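PDB 3K4U: binding component of ABC transporter from Wolinella succinogenes, which binds lysine in the cleft between its two lobes and probably delivers such solutes to an ABC importer. Local coordinates for residues E[31-36]-E[220-225]; E[55-60]-E[79-84]; E[96-101]-E[150-155]; E[13-18]-E[143-148]. One frame throughout, in Å; residues are numbered along the deposited sequence.

Contact 1 of 4, residues E[31-36]-E[220-225]; sequences DVDLAR and DELYER
D33 OD2 receives R225 NE at 3.4 Å, a weak but fairly straight hydrogen bond (N-H...O 160°) within a salt bridge. The oxygen lies at the edge of the guanidinium, in its plane, whereas the carboxylate itself is turned 70° from that plane. R225 reaches it by setting CG anti to its backbone N and then bending at chi2 and chi3, which brings NE nearest to OD2, with NH1 a little further off. The same OD2 also accepts from W226 NE1, giving the oxygen two N-H partners. On the other branch, OD1 forms a long ion pair with R36 NH1 (3.8 Å), one turn further along the helix, and D33 thus joins two arginines in one network. Segments 31-36 and 220-225 run nearly antiparallel, at 156°, their axes 10.4 Å apart at closest approach; they dock helix 218-228, near the C-terminal end, against helix 30-41, whose V32 and A35 rest on strand 45-50 of the N-terminal lobe's sheet. Beneath the charges, both methyls of L222 sit 3.8 Å from D33 CB. L222 CD1 continues inward to L34 CD1, 3.4 Å away, the two leucines crossing at a slant. L34 in turn packs on Y88.

Contact 2 of 4, residues E[55-60]-E[79-84]; sequences GLIPGL and NLRVNF
I57 lays its CG2 methyl over one face of the R81 guanidinium, 3.4 Å above the plane and displaced toward the rim, with NH1 the nearest atom at 3.5 Å. CD1 of the same isoleucine extends toward R81 NH2 (3.9 Å), and the two side chains cross at about a right angle. R81 is an exposed residue, and its flat group roofs the isoleucine after the chain bends at chi3 (-76°). Below it, V82 divides its methyls: CG1 meets L60 CD2 at 3.4 Å, and CG2 faces I57 CG1 at 4.2 Å. One turn of helix, from I57 to L60, thus receives the valine by purely apolar packing. V82 is held from behind by N79, whose ND2 donates to V82 O at 3.2 Å on a lone pair in the carbonyl plane; this amide also bonds N204 of the second subunit. L60 and V82 both touch A194 of strand 189-195, and N83 pairs with I195 through the backbone. Helix 56-61, covered here by the turn 79-82 that leads into strand 83-84, is the connection of a beta-alpha-beta crossover from strand 45-50 to strand 67-68, passing the intervening strand 6-11, within the N-terminal lobe of a family 3 solute-binding protein.

Contact 3 of 4, residues E[96-101]-E[150-155]; sequences LVKKGL and QEVLNG
V152 turns its CG2 methyl onto the backbone of strand 96-98, 4.0 Å from K98 N and 4.3 Å from V97 C. CG2 lies only roughly anti to V152's own N (chi1 22°, off the staggered positions) and is the branch that touches the strand, K98 CB lying 4.4 Å from it. The rest of the lysine bends at chi2, chi3 and chi4 and curls over the end of the helix. Its NZ comes to 3.9 Å from V152 O and 4.0 Å from L153 O, too far for hydrogen bonds, though the positive charge would probably be favoured beside these C-terminal carbonyls. V152 O already accepts G155 N at 2.9 Å, part of the Schellman motif that ends the helix; G155 has the positive phi this motif needs. Strand 96-98 and helix segment 150-154 differ by 20° in direction, their axes 8.4 Å apart at closest approach. Further in, V152 rests on F160, while L96 and L153 both reach F170 of helix 164-175. The backbone of L96 pairs with F160 and that of V97 with V180, tying the strand to two others in the sheet. Helix 145-154 forms the beta-alpha-beta crossover from strand 138-142 to strand 159-163, which spans the intervening strand 117-121.

Contact 4 of 4, residues E[13-18]-E[143-148]; sequences PGYLPF and DTEAEA. With LYS (lysine), chain K.
G14 directs its carbonyl O to within 3.2 Å of E145 OE1, two acceptors side by side and no bond. Its positive phi belongs to a G1 beta bulge, in which G14 and Y15 together face E19. Y15 follows, with CB 3.4 Å from the same OE1 and its ring turned 44° from the carboxylate. Because CG stands anti to the backbone N (chi1 -179°), the ring leads away from E145 and along the bound lysine, CE1 reaching the ligand's CB at 3.6 Å. F162 meets this ring edge-to-face, and the hydroxyl makes a weak hydrogen bond to D163. A cis peptide precedes P17, after which F18 puts CD2 over the Y15 ring's centre, 3.6 Å above its plane. Opposite the loop, E145 OE1 takes a weak hydrogen bond from the lysine NZ at 3.3 Å; the ammonium probably offsets the nearness of G14 O. E12, D163, R78 and T73 also hydrogen-bond the ligand. K121 lies as a long ion pair to OE2. E145 opens a helix N-capped by T144, whose OG1 accepts E147 N at 3.1 Å; this helix start may also favour the carboxylate's negative charge. Loop and helix start face each other across the ligand cleft of a two-lobed solute-binding protein, closing on the lysine side chain.

How the contacts relate
Contact 4 borders the bound lysine, and the others spread outward from it. Contact 1 touches contact 4 directly, D31 CB packing on F18 O at 3.4 Å, so helix 30-41 backs the loop that carries Y15; the L34 side chain is still about 13 Å from the ligand. Contact 2 comes closer, the I57 side chain lying about 9 Å from the lysine, yet its nearest atoms stay about 8 Å from those of contact 4. Contacts 3 and 4 share helix 145-154: its first turn presents E145 to the ligand, while its last turn packs on strand 89-98, the centres of contacts 3 and 4 lying 17 Å apart. Contacts 2 and 3, 34 Å between centres, lie on opposite sides of the chain's centre, although both reach the same mixed sheet.

Contact 1 of 4, residues E[31-36]-E[220-225]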
loop_
_atom_site.group_PDB
_atom_site.type_symbol
_atom_site.label_atom_id
_atom_site.label_comp_id
_atom_site.label_asym_id
_atom_site.label_seq_id
_atom_site.Cartn_x
_atom_site.Cartn_y
_atom_site.Cartn_z
ATOM N N ASP E 31 -30.261 0.731 -14.900
ATOM C CA ASP E 31 -29.956 -0.171 -16.023
ATOM C C ASP E 31 -30.144 0.399 -17.446
ATOM O O ASP E 31 -29.386 0.037 -18.350
ATOM C CB ASP E 31 -30.717 -1.492 -15.889
ATOM C CG ASP E 31 -30.150 -2.371 -14.776
ATOM O OD1 ASP E 31 -30.827 -3.298 -14.309
ATOM O OD2 ASP E 31 -29.009 -2.130 -14.350
ATOM N N VAL E 32 -31.127 1.267 -17.662
ATOM C CA VAL E 32 -31.370 1.777 -19.002
ATOM C C VAL E 32 -30.313 2.781 -19.397
ATOM O O VAL E 32 -29.697 2.664 -20.457
ATOM C CB VAL E 32 -32.804 2.326 -19.175
ATOM C CG1 VAL E 32 -32.985 2.886 -20.581
ATOM C CG2 VAL E 32 -33.877 1.199 -18.845
ATOM N N ASP E 33 -30.068 3.766 -18.556
ATOM C CA ASP E 33 -28.874 4.621 -18.725
ATOM C C ASP E 33 -27.549 3.847 -18.993
ATOM O O ASP E 33 -26.710 4.294 -19.787
ATOM C CB ASP E 33 -28.739 5.568 -17.521
ATOM C CG ASP E 33 -29.918 6.527 -17.425
ATOM O OD1 ASP E 33 -30.751 6.486 -18.372
ATOM O OD2 ASP E 33 -30.026 7.306 -16.448
ATOM N N LEU E 34 -27.371 2.702 -18.334
ATOM C CA LEU E 34 -26.186 1.891 -18.546
ATOM C C LEU E 34 -26.237 1.318 -19.926
ATOM O O LEU E 34 -25.278 1.433 -20.715
ATOM C CB LEU E 34 -26.126 0.748 -17.516
ATOM C CG LEU E 34 -25.240 0.822 -16.254
ATOM C CD1 LEU E 34 -24.720 2.203 -15.966
ATOM C CD2 LEU E 34 -25.922 0.228 -15.032
ATOM N N ALA E 35 -27.368 0.688 -20.208
ATOM C CA ALA E 35 -27.646 0.091 -21.523
ATOM C C ALA E 35 -27.531 1.122 -22.624
ATOM O O ALA E 35 -27.103 0.812 -23.734
ATOM C CB ALA E 35 -29.019 -0.533 -21.525
ATOM N N ARG E 36 -27.886 2.360 -22.303
ATOM C CA ARG E 36 -27.761 3.467 -23.256
ATOM C C ARG E 36 -26.281 3.789 -23.489
ATOM O O ARG E 36 -25.863 3.944 -24.633
ATOM C CB ARG E 36 -28.598 4.685 -22.803
ATOM C CG ARG E 36 -28.706 5.812 -23.818
ATOM C CD ARG E 36 -29.832 6.831 -23.472
ATOM N NE ARG E 36 -31.134 6.426 -24.009
ATOM C CZ ARG E 36 -32.165 6.021 -23.273
ATOM N NH1 ARG E 36 -32.080 5.986 -21.946
ATOM N NH2 ARG E 36 -33.298 5.661 -23.861
ATOM N N ASP E 220 -20.536 6.872 -11.389
ATOM C CA ASP E 220 -20.906 7.567 -10.154
ATOM C C ASP E 220 -22.090 8.468 -10.378
ATOM O O ASP E 220 -23.009 8.516 -9.559
ATOM C CB ASP E 220 -19.717 8.331 -9.590
ATOM C CG ASP E 220 -18.550 7.413 -9.306
ATOM O OD1 ASP E 220 -17.513 7.551 -9.987
ATOM O OD2 ASP E 220 -18.691 6.505 -8.459
ATOM N N GLU E 221 -22.059 9.161 -11.511
ATOM C CA GLU E 221 -23.147 10.001 -11.972
ATOM C C GLU E 221 -24.453 9.182 -12.054
ATOM O O GLU E 221 -25.389 9.418 -11.301
ATOM C CB GLU E 221 -22.762 10.539 -13.339
ATOM C CG GLU E 221 -23.520 11.752 -13.787
ATOM C CD GLU E 221 -22.843 12.405 -14.980
ATOM O OE1 GLU E 221 -23.569 12.928 -15.872
ATOM O OE2 GLU E 221 -21.583 12.374 -15.020
ATOM N N LEU E 222 -24.518 8.189 -12.930
ATOM C CA LEU E 222 -25.736 7.431 -13.005
ATOM C C LEU E 222 -26.133 6.992 -11.601
ATOM O O LEU E 222 -27.332 7.045 -11.258
ATOM C CB LEU E 222 -25.615 6.242 -13.967
ATOM C CG LEU E 222 -25.201 6.681 -15.374
ATOM C CD1 LEU E 222 -25.177 5.516 -16.308
ATOM C CD2 LEU E 222 -26.088 7.771 -15.924
ATOM N N TYR E 223 -25.139 6.594 -10.791
ATOM C CA TYR E 223 -25.399 6.136 -9.418
ATOM C C TYR E 223 -26.121 7.182 -8.557
ATOM O O TYR E 223 -27.168 6.916 -7.983
ATOM C CB TYR E 223 -24.132 5.644 -8.699
ATOM C CG TYR E 223 -24.482 5.080 -7.357
ATOM C CD1 TYR E 223 -24.938 3.760 -7.245
ATOM C CD2 TYR E 223 -24.442 5.880 -6.197
ATOM C CE1 TYR E 223 -25.329 3.227 -5.992
ATOM C CE2 TYR E 223 -24.850 5.366 -4.943
ATOM C CZ TYR E 223 -25.282 4.039 -4.847
ATOM O OH TYR E 223 -25.672 3.489 -3.632
ATOM N N GLU E 224 -25.555 8.367 -8.479
ATOM C CA GLU E 224 -26.171 9.468 -7.752
ATOM C C GLU E 224 -27.590 9.629 -8.259
ATOM O O GLU E 224 -28.561 9.547 -7.497
ATOM C CB GLU E 224 -25.365 10.777 -7.939
ATOM C CG GLU E 224 -24.212 10.967 -6.972
ATOM C CD GLU E 224 -24.410 12.165 -6.020
ATOM O OE1 GLU E 224 -23.495 13.030 -5.930
ATOM O OE2 GLU E 224 -25.478 12.246 -5.352
ATOM N N ARG E 225 -27.697 9.804 -9.568
ATOM C CA ARG E 225 -28.977 10.058 -10.198
ATOM C C ARG E 225 -30.081 9.122 -9.782
ATOM O O ARG E 225 -31.179 9.603 -9.604
ATOM C CB ARG E 225 -28.861 10.062 -11.715
ATOM C CG ARG E 225 -30.207 9.851 -12.398
ATOM C CD ARG E 225 -30.284 10.737 -13.586
ATOM N NE ARG E 225 -29.606 10.209 -14.754
ATOM C CZ ARG E 225 -28.548 10.776 -15.343
ATOM N NH1 ARG E 225 -28.022 10.242 -16.448
ATOM N NH2 ARG E 225 -28.004 11.885 -14.843
#

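Contact 2 of 4, residues E[55-60]-E[79-84]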
loop_
_atom_site.group_PDB
_atom_site.type_symbol
_atom_site.label_atom_id
_atom_site.label_comp_id
_atom_site.label_asym_id
_atom_site.label_seq_id
_atom_site.Cartn_x
_atom_site.Cartn_y
_atom_site.Cartn_z
ATOM N N GLY E 55 -38.297 -15.539 -18.002
ATOM C CA GLY E 55 -38.054 -15.619 -19.449
ATOM C C GLY E 55 -36.810 -14.846 -19.862
ATOM O O GLY E 55 -36.404 -14.866 -21.002
ATOM N N LEU E 56 -36.172 -14.169 -18.934
ATOM C CA LEU E 56 -34.884 -13.502 -19.237
ATOM C C LEU E 56 -33.773 -14.449 -19.661
ATOM O O LEU E 56 -33.204 -14.286 -20.736
ATOM C CB LEU E 56 -34.409 -12.673 -18.066
ATOM C CG LEU E 56 -35.176 -11.380 -17.826
ATOM C CD1 LEU E 56 -34.659 -10.768 -16.535
ATOM C CD2 LEU E 56 -35.003 -10.373 -18.936
ATOM N N ILE E 57 -33.462 -15.444 -18.825
ATOM C CA ILE E 57 -32.372 -16.335 -19.165
ATOM C C ILE E 57 -32.666 -17.075 -20.473
ATOM O O ILE E 57 -31.826 -17.058 -21.379
ATOM C CB ILE E 57 -31.961 -17.253 -18.019
ATOM C CG1 ILE E 57 -30.965 -16.533 -17.119
ATOM C CG2 ILE E 57 -31.317 -18.540 -18.555
ATOM C CD1 ILE E 57 -30.745 -17.196 -15.767
ATOM N N PRO E 58 -33.859 -17.682 -20.597
ATOM C CA PRO E 58 -34.112 -18.458 -21.786
ATOM C C PRO E 58 -34.190 -17.581 -23.037
ATOM O O PRO E 58 -33.829 -18.031 -24.117
ATOM C CB PRO E 58 -35.471 -19.097 -21.498
ATOM C CG PRO E 58 -35.656 -19.012 -20.066
ATOM C CD PRO E 58 -35.003 -17.742 -19.678
ATOM N N GLY E 59 -34.658 -16.350 -22.892
ATOM C CA GLY E 59 -34.618 -15.401 -23.963
ATOM C C GLY E 59 -33.202 -15.105 -24.402
ATOM O O GLY E 59 -32.935 -14.902 -25.592
ATOM N N LEU E 60 -32.286 -15.044 -23.446
ATOM C CA LEU E 60 -30.886 -14.846 -23.757
ATOM C C LEU E 60 -30.320 -16.072 -24.454
ATOM O O LEU E 60 -29.597 -15.949 -25.446
ATOM C CB LEU E 60 -30.105 -14.548 -22.483
ATOM C CG LEU E 60 -28.610 -14.216 -22.580
ATOM C CD1 LEU E 60 -28.355 -12.980 -23.418
ATOM C CD2 LEU E 60 -28.179 -13.986 -21.180
ATOM N N ASN E 79 -25.289 -19.228 -13.130
ATOM C CA ASN E 79 -24.020 -19.033 -13.808
ATOM C C ASN E 79 -23.704 -20.292 -14.546
ATOM O O ASN E 79 -22.857 -20.295 -15.420
ATOM C CB ASN E 79 -22.923 -18.647 -12.835
ATOM C CG ASN E 79 -21.660 -18.071 -13.514
ATOM O OD1 ASN E 79 -20.801 -17.529 -12.854
ATOM N ND2 ASN E 79 -21.546 -18.216 -14.798
ATOM N N LEU E 80 -24.421 -21.360 -14.213
ATOM C CA LEU E 80 -24.336 -22.604 -14.954
ATOM C C LEU E 80 -24.892 -22.484 -16.389
ATOM O O LEU E 80 -24.498 -23.247 -17.288
ATOM C CB LEU E 80 -25.061 -23.711 -14.179
ATOM C CG LEU E 80 -24.254 -24.438 -13.078
ATOM C CD1 LEU E 80 -25.149 -25.395 -12.268
ATOM C CD2 LEU E 80 -23.020 -25.210 -13.605
ATOM N N ARG E 81 -25.782 -21.512 -16.603
ATOM C CA ARG E 81 -26.594 -21.453 -17.815
ATOM C C ARG E 81 -26.262 -20.286 -18.729
ATOM O O ARG E 81 -26.271 -20.447 -19.963
ATOM C CB ARG E 81 -28.079 -21.479 -17.477
ATOM C CG ARG E 81 -28.484 -22.707 -16.693
ATOM C CD ARG E 81 -29.978 -22.956 -16.740
ATOM N NE ARG E 81 -30.745 -22.054 -15.883
ATOM C CZ ARG E 81 -31.903 -21.482 -16.230
ATOM N NH1 ARG E 81 -32.434 -21.685 -17.437
ATOM N NH2 ARG E 81 -32.520 -20.680 -15.360
ATOM N N VAL E 82 -25.975 -19.129 -18.124
ATOM C CA VAL E 82 -25.370 -17.992 -18.813
ATOM C C VAL E 82 -24.027 -17.620 -18.173
ATOM O O VAL E 82 -23.728 -18.135 -17.084
ATOM C CB VAL E 82 -26.322 -16.759 -18.810
ATOM C CG1 VAL E 82 -27.502 -17.010 -19.737
ATOM C CG2 VAL E 82 -26.813 -16.390 -17.412
ATOM N N ASN E 83 -23.243 -16.728 -18.809
ATOM C CA ASN E 83 -22.002 -16.188 -18.237
ATOM C C ASN E 83 -22.290 -14.800 -17.721
ATOM O O ASN E 83 -23.130 -14.077 -18.288
ATOM C CB ASN E 83 -20.890 -15.997 -19.258
ATOM C CG ASN E 83 -20.236 -17.277 -19.699
ATOM O OD1 ASN E 83 -20.165 -18.266 -18.971
ATOM N ND2 ASN E 83 -19.717 -17.256 -20.901
ATOM N N PHE E 84 -21.567 -14.407 -16.668
ATOM C CA PHE E 84 -21.728 -13.105 -16.089
ATOM C C PHE E 84 -20.498 -12.246 -16.234
ATOM O O PHE E 84 -19.395 -12.750 -16.333
ATOM C CB PHE E 84 -22.005 -13.247 -14.636
ATOM C CG PHE E 84 -23.416 -13.541 -14.327
ATOM C CD1 PHE E 84 -24.346 -12.514 -14.325
ATOM C CD2 PHE E 84 -23.818 -14.815 -14.007
ATOM C CE1 PHE E 84 -25.639 -12.757 -14.024
ATOM C CE2 PHE E 84 -25.130 -15.058 -13.693
ATOM C CZ PHE E 84 -26.040 -14.027 -13.718
#

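Contact 3 of 4, residues E[96-101]-E[150-155]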
loop_
_atom_site.group_PDB
_atom_site.type_symbol
_atom_site.label_atom_id
_atom_site.label_comp_id
_atom_site.label_asym_id
_atom_site.label_seq_id
_atom_site.Cartn_x
_atom_site.Cartn_y
_atom_site.Cartn_z
ATOM N N LEU E 96 -38.947 -4.384 4.615
ATOM C CA LEU E 96 -39.881 -3.305 4.854
ATOM C C LEU E 96 -40.981 -3.857 5.747
ATOM O O LEU E 96 -41.569 -4.884 5.412
ATOM C CB LEU E 96 -40.455 -2.768 3.546
ATOM C CG LEU E 96 -39.566 -2.015 2.553
ATOM C CD1 LEU E 96 -40.445 -1.495 1.415
ATOM C CD2 LEU E 96 -38.775 -0.879 3.206
ATOM N N VAL E 97 -41.240 -3.190 6.880
ATOM C CA VAL E 97 -42.232 -3.654 7.887
ATOM C C VAL E 97 -43.324 -2.608 8.140
ATOM O O VAL E 97 -43.144 -1.429 7.832
ATOM C CB VAL E 97 -41.534 -4.075 9.246
ATOM C CG1 VAL E 97 -40.310 -4.981 8.989
ATOM C CG2 VAL E 97 -41.115 -2.855 10.085
ATOM N N LYS E 98 -44.455 -3.032 8.696
ATOM C CA LYS E 98 -45.505 -2.092 9.115
ATOM C C LYS E 98 -45.054 -1.332 10.363
ATOM O O LYS E 98 -44.220 -1.830 11.127
ATOM C CB LYS E 98 -46.820 -2.820 9.406
ATOM C CG LYS E 98 -48.061 -2.223 8.689
ATOM C CD LYS E 98 -48.564 -0.889 9.286
ATOM C CE LYS E 98 -49.189 0.028 8.213
ATOM N NZ LYS E 98 -50.434 -0.532 7.596
ATOM N N LYS E 99 -45.611 -0.136 10.563
ATOM C CA LYS E 99 -45.265 0.728 11.703
ATOM C C LYS E 99 -45.187 0.018 13.065
ATOM O O LYS E 99 -45.939 -0.921 13.348
ATOM C CB LYS E 99 -46.206 1.942 11.783
ATOM C CG LYS E 99 -45.679 3.188 11.058
ATOM C CD LYS E 99 -45.866 4.460 11.899
ATOM C CE LYS E 99 -44.989 5.608 11.383
ATOM N NZ LYS E 99 -43.525 5.368 11.559
ATOM N N GLY E 100 -44.254 0.467 13.900
ATOM C CA GLY E 100 -44.110 -0.063 15.260
ATOM C C GLY E 100 -43.388 -1.400 15.323
ATOM O O GLY E 100 -42.594 -1.637 16.242
ATOM N N LEU E 101 -43.636 -2.260 14.335
ATOM C CA LEU E 101 -43.134 -3.632 14.354
ATOM C C LEU E 101 -41.603 -3.742 14.383
ATOM O O LEU E 101 -41.057 -4.840 14.529
ATOM C CB LEU E 101 -43.703 -4.419 13.169
ATOM C CG LEU E 101 -43.917 -5.914 13.421
ATOM C CD1 LEU E 101 -45.141 -6.141 14.300
ATOM C CD2 LEU E 101 -44.056 -6.651 12.105
ATOM N N GLN E 150 -47.916 -4.134 -1.517
ATOM C CA GLN E 150 -49.317 -3.761 -1.268
ATOM C C GLN E 150 -49.906 -4.547 -0.122
ATOM O O GLN E 150 -50.621 -3.985 0.681
ATOM C CB GLN E 150 -50.182 -3.931 -2.509
ATOM C CG GLN E 150 -50.130 -2.751 -3.479
ATOM C CD GLN E 150 -50.570 -1.470 -2.822
ATOM O OE1 GLN E 150 -51.622 -1.422 -2.182
ATOM N NE2 GLN E 150 -49.752 -0.429 -2.942
ATOM N N GLU E 151 -49.574 -5.836 -0.030
ATOM C CA GLU E 151 -50.036 -6.690 1.075
ATOM C C GLU E 151 -49.623 -6.189 2.476
ATOM O O GLU E 151 -50.397 -6.290 3.440
ATOM C CB GLU E 151 -49.581 -8.148 0.896
ATOM C CG GLU E 151 -49.876 -8.794 -0.441
ATOM C CD GLU E 151 -51.354 -8.861 -0.744
ATOM O OE1 GLU E 151 -52.106 -9.465 0.062
ATOM O OE2 GLU E 151 -51.768 -8.300 -1.792
ATOM N N VAL E 152 -48.424 -5.652 2.622
ATOM C CA VAL E 152 -48.103 -5.095 3.921
ATOM C C VAL E 152 -48.773 -3.699 4.076
ATOM O O VAL E 152 -49.371 -3.400 5.142
ATOM C CB VAL E 152 -46.575 -5.291 4.338
ATOM C CG1 VAL E 152 -45.655 -5.524 3.115
ATOM C CG2 VAL E 152 -46.069 -4.216 5.279
ATOM N N LEU E 153 -48.747 -2.893 3.009
ATOM C CA LEU E 153 -49.551 -1.643 2.969
ATOM C C LEU E 153 -51.049 -1.852 3.227
ATOM O O LEU E 153 -51.714 -0.992 3.816
ATOM C CB LEU E 153 -49.382 -0.886 1.649
ATOM C CG LEU E 153 -48.107 -0.046 1.553
ATOM C CD1 LEU E 153 -47.834 0.374 0.120
ATOM C CD2 LEU E 153 -48.181 1.147 2.462
ATOM N N ASN E 154 -51.563 -3.000 2.791
ATOM C CA ASN E 154 -52.962 -3.331 2.999
ATOM C C ASN E 154 -53.226 -3.890 4.381
ATOM O O ASN E 154 -54.375 -3.955 4.802
ATOM C CB ASN E 154 -53.466 -4.292 1.913
ATOM C CG ASN E 154 -53.712 -3.585 0.585
ATOM O OD1 ASN E 154 -53.721 -2.352 0.519
ATOM N ND2 ASN E 154 -53.899 -4.361 -0.479
ATOM N N GLY E 155 -52.164 -4.282 5.086
ATOM C CA GLY E 155 -52.308 -4.946 6.386
ATOM C C GLY E 155 -52.842 -6.371 6.244
ATOM O O GLY E 155 -53.622 -6.830 7.076
#

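Contact 4 of 4, residues E[13-18]-E[143-148]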
loop_
_atom_site.group_PDB
_atom_site.type_symbol
_atom_site.label_atom_id
_atom_site.label_comp_id
_atom_site.label_asym_id
_atom_site.label_seq_id
_atom_site.Cartn_x
_atom_site.Cartn_y
_atom_site.Cartn_z
ATOM N N PRO E 13 -39.354 -4.642 -16.163
ATOM C CA PRO E 13 -39.523 -3.389 -15.441
ATOM C C PRO E 13 -40.124 -3.564 -14.054
ATOM O O PRO E 13 -40.868 -4.518 -13.801
ATOM C CB PRO E 13 -40.437 -2.600 -16.357
ATOM C CG PRO E 13 -39.982 -3.058 -17.752
ATOM C CD PRO E 13 -39.830 -4.541 -17.555
ATOM N N GLY E 14 -39.797 -2.665 -13.140
ATOM C CA GLY E 14 -40.497 -2.699 -11.867
ATOM C C GLY E 14 -39.653 -3.099 -10.674
ATOM O O GLY E 14 -40.173 -3.137 -9.568
ATOM N N TYR E 15 -38.374 -3.412 -10.913
ATOM C CA TYR E 15 -37.353 -3.420 -9.894
ATOM C C TYR E 15 -36.789 -2.025 -9.828
ATOM O O TYR E 15 -35.764 -1.745 -10.446
ATOM C CB TYR E 15 -36.240 -4.391 -10.287
ATOM C CG TYR E 15 -35.094 -4.548 -9.307
ATOM C CD1 TYR E 15 -33.944 -5.236 -9.683
ATOM C CD2 TYR E 15 -35.151 -4.025 -8.010
ATOM C CE1 TYR E 15 -32.895 -5.422 -8.809
ATOM C CE2 TYR E 15 -34.087 -4.193 -7.121
ATOM C CZ TYR E 15 -32.970 -4.889 -7.534
ATOM O OH TYR E 15 -31.910 -5.061 -6.679
ATOM N N LEU E 16 -37.483 -1.147 -9.100
ATOM C CA LEU E 16 -37.007 0.206 -8.773
ATOM C C LEU E 16 -35.664 0.207 -8.026
ATOM O O LEU E 16 -35.487 -0.605 -7.120
ATOM C CB LEU E 16 -38.049 0.862 -7.862
ATOM C CG LEU E 16 -39.199 1.726 -8.404
ATOM C CD1 LEU E 16 -39.673 1.355 -9.820
ATOM C CD2 LEU E 16 -40.346 1.618 -7.438
ATOM N N PRO E 17 -34.710 1.093 -8.392
ATOM C CA PRO E 17 -34.596 2.072 -9.484
ATOM C C PRO E 17 -33.754 1.574 -10.671
ATOM O O PRO E 17 -33.148 2.382 -11.378
ATOM C CB PRO E 17 -33.825 3.201 -8.823
ATOM C CG PRO E 17 -32.803 2.459 -7.995
ATOM C CD PRO E 17 -33.559 1.225 -7.467
ATOM N N PHE E 18 -33.709 0.263 -10.889
ATOM C CA PHE E 18 -32.976 -0.268 -12.010
ATOM C C PHE E 18 -33.786 -0.144 -13.313
ATOM O O PHE E 18 -33.257 0.247 -14.364
ATOM C CB PHE E 18 -32.646 -1.719 -11.731
ATOM C CG PHE E 18 -31.581 -1.923 -10.690
ATOM C CD1 PHE E 18 -30.281 -2.215 -11.055
ATOM C CD2 PHE E 18 -31.886 -1.878 -9.348
ATOM C CE1 PHE E 18 -29.291 -2.414 -10.093
ATOM C CE2 PHE E 18 -30.902 -2.077 -8.385
ATOM C CZ PHE E 18 -29.598 -2.347 -8.770
ATOM N N ASP E 143 -46.508 -12.230 -8.268
ATOM C CA ASP E 143 -45.922 -11.943 -9.570
ATOM C C ASP E 143 -45.133 -10.646 -9.668
ATOM O O ASP E 143 -44.224 -10.551 -10.501
ATOM C CB ASP E 143 -47.013 -11.983 -10.648
ATOM C CG ASP E 143 -47.585 -13.374 -10.814
ATOM O OD1 ASP E 143 -46.774 -14.339 -10.693
ATOM O OD2 ASP E 143 -48.824 -13.508 -11.041
ATOM N N THR E 144 -45.465 -9.654 -8.841
ATOM C CA THR E 144 -44.695 -8.398 -8.858
ATOM C C THR E 144 -44.277 -7.823 -7.487
ATOM O O THR E 144 -44.946 -8.018 -6.468
ATOM C CB THR E 144 -45.371 -7.292 -9.716
ATOM O OG1 THR E 144 -46.569 -6.826 -9.070
ATOM C CG2 THR E 144 -45.667 -7.800 -11.111
ATOM N N GLU E 145 -43.160 -7.117 -7.488
ATOM C CA GLU E 145 -42.625 -6.523 -6.280
ATOM C C GLU E 145 -43.717 -5.705 -5.669
ATOM O O GLU E 145 -43.975 -5.797 -4.465
ATOM C CB GLU E 145 -41.452 -5.581 -6.597
ATOM C CG GLU E 145 -40.175 -6.245 -7.049
ATOM C CD GLU E 145 -40.056 -6.373 -8.554
ATOM O OE1 GLU E 145 -38.962 -6.082 -9.100
ATOM O OE2 GLU E 145 -41.054 -6.757 -9.206
ATOM N N ALA E 146 -44.382 -4.935 -6.534
ATOM C CA ALA E 146 -45.366 -3.937 -6.157
ATOM C C ALA E 146 -46.670 -4.541 -5.680
ATOM O O ALA E 146 -47.364 -3.954 -4.832
ATOM C CB ALA E 146 -45.602 -3.002 -7.324
ATOM N N GLU E 147 -47.012 -5.714 -6.202
ATOM C CA GLU E 147 -48.182 -6.438 -5.682
ATOM C C GLU E 147 -47.873 -6.989 -4.334
ATOM O O GLU E 147 -48.788 -7.206 -3.534
ATOM C CB GLU E 147 -48.575 -7.609 -6.559
ATOM C CG GLU E 147 -49.344 -7.252 -7.787
ATOM C CD GLU E 147 -49.503 -8.449 -8.659
ATOM O OE1 GLU E 147 -50.177 -9.404 -8.213
ATOM O OE2 GLU E 147 -48.949 -8.457 -9.781
ATOM N N ALA E 148 -46.579 -7.209 -4.090
ATOM C CA ALA E 148 -46.113 -7.872 -2.886
ATOM C C ALA E 148 -46.181 -6.910 -1.750
ATOM O O ALA E 148 -46.819 -7.189 -0.750
ATOM C CB ALA E 148 -44.718 -8.388 -3.075
HETATM N N LYS K . -31.532 -9.409 -7.622
HETATM C CA LYS K . -32.861 -9.920 -7.888
HETATM C C LYS K . -32.708 -11.283 -8.522
HETATM O O LYS K . -31.728 -11.513 -9.227
HETATM C CB LYS K . -33.604 -8.989 -8.857
HETATM C CG LYS K . -35.110 -9.101 -8.821
HETATM C CD LYS K . -35.681 -8.873 -10.176
HETATM C CE LYS K . -37.192 -8.618 -10.146
HETATM N NZ LYS K . -37.703 -8.073 -11.431
HETATM O OXT LYS K . -33.544 -12.169 -8.355
#